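Local atomic coordinates of phosphate-specific transport system accessory protein PhoU homolog (Pseudomonas aeruginosa, PDB entry 4Q25), a protein that is a homodimeric negative regulator of the Pho regulon and probably takes part in regulating phosphate uptake. Residues A[32-37]-A[136-141]; A[104-109]-A[202-207]; A[151-156]-A[217-222]. All coordinates share one frame; numbering follows the deposited sequence.

How the contacts relate
All three contacts join long helices of the PhoU helical bundle. Contacts 1 and 2 lie near the spatial centre of the chain, their centres about 9 Å apart. Their segments alternate in the sequence. They also touch: Q36 reaches the backbone of G104, V137 packs on I204 and G205, and M140 CE lies by the carbonyl O of G205. Both contacts pair a helix of the first PhoU domain with one of the second. Contact 2 includes the acidic motif of the family. The centre of contact 3 is about 20 Å from that of contact 1 and about 23 Å from that of contact 2. It touches neither, but shares helix 188-220 with contact 2.

Contact 1: residues A[32-37]-A[136-141]; sequences LVEKQV and QVQKMV
This contact belongs to the helical bundle of PhoU, where helix 15-45 and helix 127-149 run antiparallel. The axes of the two short segments come within 9.9 Å, at 175° between their directions. Four side chains meet: E34 and V37 on one helix, Q138 and V141 on the other. V37 CG1 lies 4.0 Å from Q138 CB. With CG1 anti to the backbone N (chi1 171°), V37 points across to the CB of Q138. The end of Q138 runs on alongside V37, and its OE1 lies by the carbonyl carbon and CG1 of that valine. One turn along, E34 and V141 repeat the arrangement. V141 CG1 is 4.1 Å from E34 CB and also lies beside CG of the same glutamate. In each pair the side chains slide past each other in opposite directions. The two polar chains touch through their aliphatic parts, with E34 CG 4.2 Å from Q138 CG. The contact is therefore mainly aliphatic, with Q138 OE1 alongside V37. E34 and Q138 are partly exposed, while V37 and V141 are buried. The two valines continue into the core. Both touch I103 of helix 84-120, and on helix 188-220 V37 meets I204 and V141 meets A208. These two helices pack against the inner side of the pair.

Contact 2: residues A[104-109]-A[202-207]; sequences GDEASK and ERIGDH
The segments 104-109 and 202-207 are nearly antiparallel, with axes 9.4 Å apart at closest and 169° between their directions, and the closest CA atoms are those of E106 and I204. The packing centres on E106. Its CB lies 3.6 Å from I204 CG1, with CD1 of the same isoleucine a little farther off. I204 CD1 also comes 4.0 Å from A107 N. The far half of E106 bends at chi2 (-64°) and lies against R203. There E106 CD is 4.1 Å from R203 CB, and the carboxylate lies against this CB, not the guanidinium. The two charged planes are turned 78° apart, and E106 OE1 stays 5.6 Å from R203 NE. The opposite charges may still attract at that distance. The strongest polar partner of E106 is S200, whose OG is hydrogen-bonded to OE2. R203 bends away, and its NH2 forms a salt bridge to D206 OD2 at 3.3 Å, whose hydrogen bond is weak. On the other segment K109 NZ bridges to D105 OD2 at 3.1 Å. I204 also packs on V37, I103, V137 and V141, drawing four helices together around one side chain. Beside this apolar core lies a buried acidic cluster, with E202 and D206 close to D163 and D167. E202 to D206 form the E(D)XXXD motif of PhoU proteins, and D105 ends the same motif in the other PhoU domain. In relatives such clusters can bind metal ions, so a similar role is possible here.

Contact 3: residues A[151-156]-A[217-222]; sequences FDADLA and YLVRGT
V219 fits against the backbone and side chains of the turn that leads into helix 153-183. Its CG2 lies 3.3 Å from F151 O and 3.8 Å from F151 CB. The other methyl group, CG1, stands anti to the backbone N (chi1 170°) and lies beside both F151 O and A153 CB. With its CB 3.9 Å from A153 CB, the valine touches the residues on either side of D152. The ring of F151 turns to L218 instead. L218 CD2 meets the ring at its edge, near the ring plane, 4.1 Å from F151 CD1. The two side chains cross at a slant. The side chains meet through apolar atoms, but F151 is exposed and only L218 is buried, so this is the outer part of the packing.

D152 caps helix 153-183 at its N-terminus. Its OD1 accepts from L155 N at 3.0 Å in an almost straight bond, with an angle of 170° at the hydrogen. That N-H comes from above the carboxylate plane. The same oxygen takes a weak, more bent bond from D154 N. D152 OD2 pairs with R150, so both oxygens of the cap have partners. On the opposing segment helix 188-220 ends at R220, and G221 leaves it with positive phi.

The contact thus sets the start of one helix against the end of the next. L218 packs on L89 and S92 of helix 84-120, while A156 leans on A147 of helix 127-149. Y217 touches V74 of the second subunit, which places this helix end beside the dimer partner.

Contact 1: residues A[32-37]-A[136-141]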
ATOM      1  N   LEU A  32      -1.825 -18.017   5.866  1.00 40.69           N
ATOM      2  CA  LEU A  32      -1.497 -17.301   7.109  1.00 42.11           C
ATOM      3  C   LEU A  32      -2.061 -15.877   7.151  1.00 40.80           C
ATOM      4  O   LEU A  32      -2.546 -15.394   8.159  1.00 40.05           O
ATOM      5  CB  LEU A  32      -0.001 -17.254   7.297  1.00 45.65           C
ATOM      6  CG  LEU A  32       0.424 -16.910   8.696  1.00 52.17           C
ATOM      7  CD1 LEU A  32      -0.369 -17.702   9.727  1.00 59.68           C
ATOM      8  CD2 LEU A  32       1.894 -17.210   8.845  1.00 54.37           C
ATOM      9  N   VAL A  33      -2.051 -15.227   6.010  1.00 40.69           N
ATOM     10  CA  VAL A  33      -2.521 -13.854   5.886  1.00 39.23           C
ATOM     11  C   VAL A  33      -4.059 -13.776   5.956  1.00 41.92           C
ATOM     12  O   VAL A  33      -4.635 -12.824   6.518  1.00 40.53           O
ATOM     13  CB  VAL A  33      -2.019 -13.290   4.559  1.00 38.67           C
ATOM     14  CG1 VAL A  33      -2.982 -12.293   3.976  1.00 42.93           C
ATOM     15  CG2 VAL A  33      -0.654 -12.697   4.749  1.00 40.45           C
ATOM     16  N   GLU A  34      -4.706 -14.774   5.368  1.00 35.58           N
ATOM     17  CA  GLU A  34      -6.142 -14.865   5.351  1.00 37.13           C
ATOM     18  C   GLU A  34      -6.659 -15.096   6.771  1.00 35.27           C
ATOM     19  O   GLU A  34      -7.685 -14.592   7.153  1.00 31.02           O
ATOM     20  CB  GLU A  34      -6.537 -16.004   4.413  1.00 38.59           C
ATOM     21  CG  GLU A  34      -8.008 -16.231   4.157  1.00 45.32           C
ATOM     22  CD  GLU A  34      -8.234 -17.515   3.349  1.00 56.83           C
ATOM     23  OE1 GLU A  34      -7.395 -17.816   2.439  1.00 49.23           O
ATOM     24  OE2 GLU A  34      -9.245 -18.222   3.633  1.00 56.74           O
ATOM     25  N   LYS A  35      -5.930 -15.886   7.535  1.00 38.74           N
ATOM     26  CA  LYS A  35      -6.243 -16.096   8.925  1.00 38.99           C
ATOM     27  C   LYS A  35      -6.013 -14.828   9.748  1.00 37.52           C
ATOM     28  O   LYS A  35      -6.742 -14.589  10.710  1.00 34.14           O
ATOM     29  CB  LYS A  35      -5.417 -17.240   9.470  1.00 40.63           C
ATOM     30  CG  LYS A  35      -5.788 -17.639  10.870  1.00 40.22           C
ATOM     31  CD  LYS A  35      -4.789 -18.627  11.409  1.00 44.74           C
ATOM     32  CE  LYS A  35      -5.066 -18.922  12.883  1.00 52.36           C
ATOM     33  NZ  LYS A  35      -4.998 -17.674  13.702  1.00 53.26           N
ATOM     34  N   GLN A  36      -5.019 -14.017   9.374  1.00 33.88           N
ATOM     35  CA  GLN A  36      -4.856 -12.727   9.995  1.00 33.59           C
ATOM     36  C   GLN A  36      -6.090 -11.817   9.734  1.00 33.70           C
ATOM     37  O   GLN A  36      -6.527 -11.066  10.610  1.00 33.84           O
ATOM     38  CB  GLN A  36      -3.578 -12.033   9.509  1.00 37.04           C
ATOM     39  CG  GLN A  36      -2.307 -12.280  10.313  1.00 40.85           C
ATOM     40  CD  GLN A  36      -1.277 -11.158  10.078  1.00 46.78           C
ATOM     41  OE1 GLN A  36      -1.011 -10.789   8.946  1.00 51.61           O
ATOM     42  NE2 GLN A  36      -0.734 -10.595  11.141  1.00 49.22           N
ATOM     43  N   VAL A  37      -6.611 -11.835   8.515  1.00 32.11           N
ATOM     44  CA  VAL A  37      -7.773 -11.027   8.196  1.00 34.84           C
ATOM     45  C   VAL A  37      -8.969 -11.458   9.040  1.00 37.95           C
ATOM     46  O   VAL A  37      -9.602 -10.611   9.688  1.00 36.70           O
ATOM     47  CB  VAL A  37      -8.114 -11.099   6.715  1.00 34.37           C
ATOM     48  CG1 VAL A  37      -9.445 -10.447   6.413  1.00 34.52           C
ATOM     49  CG2 VAL A  37      -7.048 -10.421   5.901  1.00 35.65           C
ATOM     50  N   GLN A 136     -16.603 -10.336   3.132  1.00 34.55           N
ATOM     51  CA  GLN A 136     -16.516 -10.326   1.688  1.00 37.40           C
ATOM     52  C   GLN A 136     -15.075 -10.289   1.202  1.00 41.31           C
ATOM     53  O   GLN A 136     -14.654 -11.076   0.367  1.00 39.24           O
ATOM     54  CB  GLN A 136     -17.241  -9.123   1.158  1.00 38.27           C
ATOM     55  CG  GLN A 136     -18.759  -9.278   1.166  1.00 39.37           C
ATOM     56  CD  GLN A 136     -19.455  -7.982   0.823  1.00 45.27           C
ATOM     57  OE1 GLN A 136     -20.416  -7.977   0.079  1.00 55.42           O
ATOM     58  NE2 GLN A 136     -18.960  -6.879   1.343  1.00 42.93           N
ATOM     59  N   VAL A 137     -14.320  -9.371   1.769  1.00 38.44           N
ATOM     60  CA  VAL A 137     -12.942  -9.132   1.373  1.00 36.20           C
ATOM     61  C   VAL A 137     -12.044 -10.324   1.767  1.00 36.53           C
ATOM     62  O   VAL A 137     -11.093 -10.654   1.082  1.00 37.66           O
ATOM     63  CB  VAL A 137     -12.539  -7.803   2.022  1.00 39.06           C
ATOM     64  CG1 VAL A 137     -11.082  -7.465   1.805  1.00 38.82           C
ATOM     65  CG2 VAL A 137     -13.562  -6.700   1.749  1.00 36.66           C
ATOM     66  N   GLN A 138     -12.374 -10.986   2.862  1.00 36.31           N
ATOM     67  CA  GLN A 138     -11.711 -12.219   3.223  1.00 36.68           C
ATOM     68  C   GLN A 138     -12.024 -13.284   2.177  1.00 40.26           C
ATOM     69  O   GLN A 138     -11.137 -14.067   1.829  1.00 38.98           O
ATOM     70  CB  GLN A 138     -12.157 -12.694   4.594  1.00 35.21           C
ATOM     71  CG  GLN A 138     -11.473 -13.980   5.101  1.00 36.37           C
ATOM     72  CD  GLN A 138     -11.947 -14.347   6.500  1.00 40.49           C
ATOM     73  OE1 GLN A 138     -12.131 -13.475   7.343  1.00 41.74           O
ATOM     74  NE2 GLN A 138     -12.185 -15.637   6.751  1.00 47.06           N
ATOM     75  N   LYS A 139     -13.271 -13.314   1.688  1.00 40.23           N
ATOM     76  CA  LYS A 139     -13.658 -14.246   0.631  1.00 43.42           C
ATOM     77  C   LYS A 139     -12.880 -13.975  -0.648  1.00 37.30           C
ATOM     78  O   LYS A 139     -12.301 -14.868  -1.212  1.00 41.56           O
ATOM     79  CB  LYS A 139     -15.167 -14.252   0.332  1.00 44.80           C
ATOM     80  CG  LYS A 139     -15.587 -15.560  -0.367  1.00 52.34           C
ATOM     81  CD  LYS A 139     -17.060 -15.620  -0.762  1.00 59.83           C
ATOM     82  CE  LYS A 139     -17.489 -17.046  -1.170  1.00 64.89           C
ATOM     83  NZ  LYS A 139     -18.937 -17.353  -0.896  1.00 66.87           N
ATOM     84  N   MET A 140     -12.862 -12.734  -1.076  1.00 38.34           N
ATOM     85  CA  MET A 140     -12.008 -12.302  -2.189  1.00 40.18           C
ATOM     86  C   MET A 140     -10.568 -12.804  -2.072  1.00 41.90           C
ATOM     87  O   MET A 140      -9.983 -13.205  -3.073  1.00 43.06           O
ATOM     88  CB  MET A 140     -11.996 -10.789  -2.300  1.00 39.78           C
ATOM     89  CG  MET A 140     -13.323 -10.214  -2.756  1.00 39.51           C
ATOM     90  SD  MET A 140     -13.327  -8.430  -2.830  1.00 42.18           S
ATOM     91  CE  MET A 140     -12.193  -8.126  -4.165  1.00 42.13           C
ATOM     92  N   VAL A 141     -10.006 -12.811  -0.867  1.00 40.42           N
ATOM     93  CA  VAL A 141      -8.655 -13.321  -0.676  1.00 39.82           C
ATOM     94  C   VAL A 141      -8.584 -14.832  -0.893  1.00 40.00           C
ATOM     95  O   VAL A 141      -7.743 -15.271  -1.663  1.00 38.90           O
ATOM     96  CB  VAL A 141      -8.083 -12.969   0.715  1.00 38.73           C
ATOM     97  CG1 VAL A 141      -6.804 -13.746   1.000  1.00 36.75           C
ATOM     98  CG2 VAL A 141      -7.802 -11.492   0.802  1.00 37.53           C
TER

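Contact 2: residues A[104-109]-A[202-207]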
ATOM      1  N   GLY A 104      -1.636  -8.413   5.030  1.00 36.25           N
ATOM      2  CA  GLY A 104      -1.254  -8.700   6.412  1.00 33.12           C
ATOM      3  C   GLY A 104      -1.014  -7.433   7.216  1.00 36.27           C
ATOM      4  O   GLY A 104      -1.424  -7.326   8.388  1.00 36.35           O
ATOM      5  N   ASP A 105      -0.372  -6.450   6.598  1.00 34.11           N
ATOM      6  CA  ASP A 105      -0.196  -5.182   7.256  1.00 42.22           C
ATOM      7  C   ASP A 105      -1.537  -4.456   7.525  1.00 41.42           C
ATOM      8  O   ASP A 105      -1.718  -3.890   8.587  1.00 36.13           O
ATOM      9  CB  ASP A 105       0.732  -4.268   6.462  1.00 47.14           C
ATOM     10  CG  ASP A 105       1.046  -2.988   7.216  1.00 54.44           C
ATOM     11  OD1 ASP A 105       1.545  -3.042   8.383  1.00 53.65           O
ATOM     12  OD2 ASP A 105       0.761  -1.922   6.648  1.00 56.81           O
ATOM     13  N   GLU A 106      -2.466  -4.483   6.565  1.00 37.54           N
ATOM     14  CA  GLU A 106      -3.760  -3.869   6.777  1.00 37.09           C
ATOM     15  C   GLU A 106      -4.536  -4.607   7.879  1.00 34.67           C
ATOM     16  O   GLU A 106      -5.213  -3.983   8.652  1.00 31.40           O
ATOM     17  CB  GLU A 106      -4.588  -3.841   5.487  1.00 38.36           C
ATOM     18  CG  GLU A 106      -4.023  -2.965   4.378  1.00 38.87           C
ATOM     19  CD  GLU A 106      -3.972  -1.485   4.727  1.00 45.05           C
ATOM     20  OE1 GLU A 106      -3.213  -0.755   4.046  1.00 45.81           O
ATOM     21  OE2 GLU A 106      -4.671  -1.033   5.667  1.00 43.91           O
ATOM     22  N   ALA A 107      -4.446  -5.935   7.902  1.00 32.42           N
ATOM     23  CA  ALA A 107      -5.083  -6.725   8.928  1.00 32.90           C
ATOM     24  C   ALA A 107      -4.612  -6.241  10.272  1.00 34.10           C
ATOM     25  O   ALA A 107      -5.382  -6.156  11.228  1.00 34.44           O
ATOM     26  CB  ALA A 107      -4.745  -8.193   8.781  1.00 32.70           C
ATOM     27  N   SER A 108      -3.325  -5.952  10.335  1.00 30.93           N
ATOM     28  CA  SER A 108      -2.672  -5.605  11.565  1.00 33.80           C
ATOM     29  C   SER A 108      -3.098  -4.193  12.015  1.00 32.85           C
ATOM     30  O   SER A 108      -3.259  -3.958  13.222  1.00 33.65           O
ATOM     31  CB  SER A 108      -1.149  -5.801  11.459  1.00 32.74           C
ATOM     32  OG  SER A 108      -0.512  -5.290  12.578  1.00 41.71           O
ATOM     33  N   LYS A 109      -3.327  -3.294  11.067  1.00 31.06           N
ATOM     34  CA  LYS A 109      -3.969  -2.013  11.382  1.00 34.96           C
ATOM     35  C   LYS A 109      -5.404  -2.155  11.925  1.00 35.11           C
ATOM     36  O   LYS A 109      -5.791  -1.415  12.832  1.00 30.10           O
ATOM     37  CB  LYS A 109      -3.992  -1.073  10.192  1.00 33.87           C
ATOM     38  CG  LYS A 109      -2.614  -0.683   9.681  1.00 38.92           C
ATOM     39  CD  LYS A 109      -2.755   0.285   8.508  1.00 42.80           C
ATOM     40  CE  LYS A 109      -1.544   0.258   7.590  1.00 47.33           C
ATOM     41  NZ  LYS A 109      -0.296   0.391   8.367  1.00 50.62           N
ATOM     42  N   GLU A 202     -11.145  -2.343   2.730  1.00 34.11           N
ATOM     43  CA  GLU A 202     -11.259  -2.015   1.328  1.00 38.62           C
ATOM     44  C   GLU A 202      -9.941  -2.249   0.599  1.00 41.35           C
ATOM     45  O   GLU A 202      -9.930  -2.760  -0.513  1.00 40.24           O
ATOM     46  CB  GLU A 202     -11.684  -0.564   1.142  1.00 39.60           C
ATOM     47  CG  GLU A 202     -11.895  -0.222  -0.311  1.00 46.74           C
ATOM     48  CD  GLU A 202     -12.255   1.223  -0.572  1.00 51.45           C
ATOM     49  OE1 GLU A 202     -12.892   1.481  -1.611  1.00 54.25           O
ATOM     50  OE2 GLU A 202     -11.889   2.099   0.232  1.00 58.19           O
ATOM     51  N   ARG A 203      -8.835  -1.870   1.230  1.00 38.92           N
ATOM     52  CA  ARG A 203      -7.533  -2.102   0.660  1.00 35.49           C
ATOM     53  C   ARG A 203      -7.223  -3.585   0.580  1.00 35.54           C
ATOM     54  O   ARG A 203      -6.623  -4.059  -0.370  1.00 31.09           O
ATOM     55  CB  ARG A 203      -6.469  -1.413   1.483  1.00 38.20           C
ATOM     56  CG  ARG A 203      -6.469   0.110   1.404  1.00 39.15           C
ATOM     57  CD  ARG A 203      -5.344   0.590   0.529  1.00 47.04           C
ATOM     58  NE  ARG A 203      -5.594   0.379  -0.896  1.00 47.91           N
ATOM     59  CZ  ARG A 203      -4.652   0.177  -1.822  1.00 53.65           C
ATOM     60  NH1 ARG A 203      -3.341   0.107  -1.509  1.00 56.88           N
ATOM     61  NH2 ARG A 203      -5.034   0.005  -3.083  1.00 56.34           N
ATOM     62  N   ILE A 204      -7.613  -4.335   1.589  1.00 33.76           N
ATOM     63  CA  ILE A 204      -7.439  -5.778   1.501  1.00 35.36           C
ATOM     64  C   ILE A 204      -8.142  -6.352   0.237  1.00 35.15           C
ATOM     65  O   ILE A 204      -7.597  -7.199  -0.445  1.00 31.56           O
ATOM     66  CB  ILE A 204      -7.893  -6.441   2.784  1.00 33.52           C
ATOM     67  CG1 ILE A 204      -6.886  -6.099   3.886  1.00 30.86           C
ATOM     68  CG2 ILE A 204      -8.005  -7.955   2.622  1.00 34.43           C
ATOM     69  CD1 ILE A 204      -7.337  -6.506   5.266  1.00 30.33           C
ATOM     70  N   GLY A 205      -9.322  -5.842  -0.070  1.00 33.70           N
ATOM     71  CA  GLY A 205     -10.037  -6.231  -1.265  1.00 37.33           C
ATOM     72  C   GLY A 205      -9.375  -5.736  -2.532  1.00 38.17           C
ATOM     73  O   GLY A 205      -9.370  -6.448  -3.522  1.00 36.60           O
ATOM     74  N   ASP A 206      -8.845  -4.513  -2.517  1.00 38.69           N
ATOM     75  CA  ASP A 206      -8.044  -4.029  -3.649  1.00 42.68           C
ATOM     76  C   ASP A 206      -6.867  -4.964  -3.925  1.00 41.51           C
ATOM     77  O   ASP A 206      -6.622  -5.285  -5.070  1.00 42.36           O
ATOM     78  CB  ASP A 206      -7.540  -2.613  -3.418  1.00 45.95           C
ATOM     79  CG  ASP A 206      -8.642  -1.602  -3.368  1.00 48.58           C
ATOM     80  OD1 ASP A 206      -9.828  -1.949  -3.620  1.00 50.02           O
ATOM     81  OD2 ASP A 206      -8.308  -0.453  -3.024  1.00 54.38           O
ATOM     82  N   HIS A 207      -6.170  -5.440  -2.885  1.00 39.86           N
ATOM     83  CA  HIS A 207      -5.039  -6.352  -3.091  1.00 41.19           C
ATOM     84  C   HIS A 207      -5.433  -7.783  -3.535  1.00 40.35           C
ATOM     85  O   HIS A 207      -4.703  -8.450  -4.264  1.00 42.67           O
ATOM     86  CB  HIS A 207      -4.156  -6.417  -1.847  1.00 41.85           C
ATOM     87  CG  HIS A 207      -3.396  -5.158  -1.585  1.00 41.72           C
ATOM     88  ND1 HIS A 207      -2.275  -4.810  -2.300  1.00 41.03           N
ATOM     89  CD2 HIS A 207      -3.574  -4.184  -0.659  1.00 38.05           C
ATOM     90  CE1 HIS A 207      -1.814  -3.662  -1.840  1.00 43.77           C
ATOM     91  NE2 HIS A 207      -2.601  -3.254  -0.862  1.00 37.52           N
TER

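Contact 3: residues A[151-156]-A[217-222]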
ATOM      1  N   PHE A 151      -5.049 -22.123 -11.538  1.00 52.68           N
ATOM      2  CA  PHE A 151      -4.889 -21.455 -12.821  1.00 57.61           C
ATOM      3  C   PHE A 151      -6.252 -21.130 -13.410  1.00 62.42           C
ATOM      4  O   PHE A 151      -6.453 -21.243 -14.625  1.00 66.31           O
ATOM      5  CB  PHE A 151      -4.108 -22.354 -13.801  1.00 59.03           C
ATOM      6  CG  PHE A 151      -2.881 -22.974 -13.207  1.00 58.80           C
ATOM      7  CD1 PHE A 151      -1.673 -22.288 -13.196  1.00 58.93           C
ATOM      8  CD2 PHE A 151      -2.938 -24.236 -12.644  1.00 60.56           C
ATOM      9  CE1 PHE A 151      -0.546 -22.853 -12.635  1.00 59.59           C
ATOM     10  CE2 PHE A 151      -1.812 -24.809 -12.084  1.00 62.89           C
ATOM     11  CZ  PHE A 151      -0.615 -24.113 -12.075  1.00 62.35           C
ATOM     12  N   ASP A 152      -7.184 -20.738 -12.545  1.00 57.32           N
ATOM     13  CA  ASP A 152      -8.571 -20.537 -12.926  1.00 52.58           C
ATOM     14  C   ASP A 152      -8.858 -19.049 -13.118  1.00 53.23           C
ATOM     15  O   ASP A 152      -9.270 -18.344 -12.182  1.00 54.64           O
ATOM     16  CB  ASP A 152      -9.447 -21.164 -11.841  1.00 54.30           C
ATOM     17  CG  ASP A 152     -10.922 -21.088 -12.146  1.00 49.52           C
ATOM     18  OD1 ASP A 152     -11.343 -20.193 -12.930  1.00 48.62           O
ATOM     19  OD2 ASP A 152     -11.658 -21.925 -11.555  1.00 48.73           O
ATOM     20  N   ALA A 153      -8.645 -18.566 -14.335  1.00 51.38           N
ATOM     21  CA  ALA A 153      -8.837 -17.158 -14.625  1.00 56.55           C
ATOM     22  C   ALA A 153     -10.300 -16.746 -14.734  1.00 56.43           C
ATOM     23  O   ALA A 153     -10.590 -15.559 -14.890  1.00 59.50           O
ATOM     24  CB  ALA A 153      -8.084 -16.753 -15.883  1.00 59.16           C
ATOM     25  N   ASP A 154     -11.216 -17.706 -14.641  1.00 61.36           N
ATOM     26  CA  ASP A 154     -12.658 -17.397 -14.604  1.00 62.53           C
ATOM     27  C   ASP A 154     -13.001 -16.878 -13.212  1.00 55.63           C
ATOM     28  O   ASP A 154     -13.537 -15.800 -13.078  1.00 55.85           O
ATOM     29  CB  ASP A 154     -13.524 -18.641 -14.911  1.00 67.69           C
ATOM     30  CG  ASP A 154     -12.968 -19.494 -16.050  1.00 72.44           C
ATOM     31  OD1 ASP A 154     -12.438 -18.910 -17.024  1.00 68.74           O
ATOM     32  OD2 ASP A 154     -13.061 -20.743 -15.954  1.00 67.34           O
ATOM     33  N   LEU A 155     -12.696 -17.671 -12.187  1.00 52.37           N
ATOM     34  CA  LEU A 155     -12.887 -17.276 -10.805  1.00 57.04           C
ATOM     35  C   LEU A 155     -12.210 -15.928 -10.548  1.00 59.28           C
ATOM     36  O   LEU A 155     -12.820 -14.992 -10.022  1.00 58.81           O
ATOM     37  CB  LEU A 155     -12.291 -18.324  -9.873  1.00 55.57           C
ATOM     38  CG  LEU A 155     -12.483 -18.039  -8.390  1.00 56.74           C
ATOM     39  CD1 LEU A 155     -13.936 -17.666  -8.092  1.00 56.28           C
ATOM     40  CD2 LEU A 155     -12.058 -19.242  -7.554  1.00 54.72           C
ATOM     41  N   ALA A 156     -10.959 -15.842 -10.987  1.00 58.17           N
ATOM     42  CA  ALA A 156     -10.137 -14.667 -10.810  1.00 55.56           C
ATOM     43  C   ALA A 156     -10.824 -13.448 -11.325  1.00 61.23           C
ATOM     44  O   ALA A 156     -10.769 -12.375 -10.686  1.00 61.32           O
ATOM     45  CB  ALA A 156      -8.804 -14.837 -11.517  1.00 52.95           C
ATOM     46  N   TYR A 217      -3.236 -12.641 -16.020  1.00 62.60           N
ATOM     47  CA  TYR A 217      -2.013 -12.464 -16.795  1.00 61.54           C
ATOM     48  C   TYR A 217      -1.262 -13.777 -16.905  1.00 57.09           C
ATOM     49  O   TYR A 217      -0.839 -14.153 -17.979  1.00 64.11           O
ATOM     50  CB  TYR A 217      -1.142 -11.349 -16.169  1.00 61.70           C
ATOM     51  CG  TYR A 217       0.338 -11.448 -16.432  1.00 64.48           C
ATOM     52  CD1 TYR A 217       0.911 -10.874 -17.567  1.00 67.26           C
ATOM     53  CD2 TYR A 217       1.173 -12.115 -15.539  1.00 62.40           C
ATOM     54  CE1 TYR A 217       2.275 -10.965 -17.801  1.00 67.91           C
ATOM     55  CE2 TYR A 217       2.536 -12.212 -15.764  1.00 62.19           C
ATOM     56  CZ  TYR A 217       3.082 -11.638 -16.889  1.00 67.92           C
ATOM     57  OH  TYR A 217       4.435 -11.753 -17.103  1.00 69.77           O
ATOM     58  N   LEU A 218      -1.124 -14.473 -15.793  1.00 54.65           N
ATOM     59  CA  LEU A 218      -0.518 -15.793 -15.760  1.00 58.04           C
ATOM     60  C   LEU A 218      -1.185 -16.743 -16.756  1.00 67.28           C
ATOM     61  O   LEU A 218      -0.493 -17.409 -17.544  1.00 66.17           O
ATOM     62  CB  LEU A 218      -0.621 -16.371 -14.349  1.00 57.55           C
ATOM     63  CG  LEU A 218       0.164 -17.607 -13.908  1.00 59.77           C
ATOM     64  CD1 LEU A 218      -0.208 -17.947 -12.473  1.00 58.82           C
ATOM     65  CD2 LEU A 218      -0.082 -18.828 -14.780  1.00 63.69           C
ATOM     66  N   VAL A 219      -2.519 -16.810 -16.727  1.00 68.08           N
ATOM     67  CA  VAL A 219      -3.243 -17.816 -17.501  1.00 68.74           C
ATOM     68  C   VAL A 219      -3.436 -17.362 -18.947  1.00 70.93           C
ATOM     69  O   VAL A 219      -2.907 -17.989 -19.848  1.00 62.92           O
ATOM     70  CB  VAL A 219      -4.577 -18.213 -16.828  1.00 66.12           C
ATOM     71  CG1 VAL A 219      -5.440 -19.066 -17.753  1.00 67.01           C
ATOM     72  CG2 VAL A 219      -4.306 -18.976 -15.536  1.00 64.99           C
ATOM     73  N   ARG A 220      -4.167 -16.264 -19.157  1.00 76.82           N
ATOM     74  CA  ARG A 220      -4.416 -15.736 -20.506  1.00 71.24           C
ATOM     75  C   ARG A 220      -3.128 -15.351 -21.227  1.00 74.81           C
ATOM     76  O   ARG A 220      -3.109 -15.214 -22.449  1.00 78.78           O
ATOM     77  CB  ARG A 220      -5.354 -14.525 -20.475  1.00 74.87           C
ATOM     78  CG  ARG A 220      -6.820 -14.824 -20.790  1.00 81.10           C
ATOM     79  CD  ARG A 220      -7.534 -13.579 -21.336  1.00 90.23           C
ATOM     80  NE  ARG A 220      -8.975 -13.775 -21.568  1.00 95.24           N
ATOM     81  CZ  ARG A 220      -9.800 -12.862 -22.091  1.00 93.32           C
ATOM     82  NH1 ARG A 220      -9.349 -11.663 -22.462  1.00 95.49           N
ATOM     83  NH2 ARG A 220     -11.089 -13.150 -22.250  1.00 91.03           N
ATOM     84  N   GLY A 221      -2.051 -15.173 -20.477  1.00 76.93           N
ATOM     85  CA  GLY A 221      -0.789 -14.763 -21.060  1.00 78.64           C
ATOM     86  C   GLY A 221      -0.645 -13.254 -21.027  1.00 83.53           C
ATOM     87  O   GLY A 221       0.474 -12.735 -21.075  1.00 92.56           O
ATOM     88  N   THR A 222      -1.771 -12.543 -20.927  1.00 83.14           N
ATOM     89  CA  THR A 222      -1.775 -11.076 -20.882  1.00 88.22           C
ATOM     90  C   THR A 222      -2.448 -10.560 -19.609  1.00 87.86           C
ATOM     91  O   THR A 222      -1.989  -9.592 -18.996  1.00 83.39           O
ATOM     92  CB  THR A 222      -2.531 -10.494 -22.085  1.00 86.95           C
ATOM     93  OG1 THR A 222      -3.923 -10.816 -21.956  1.00 93.78           O
ATOM     94  CG2 THR A 222      -1.957 -11.049 -23.419  1.00 83.38           C
TER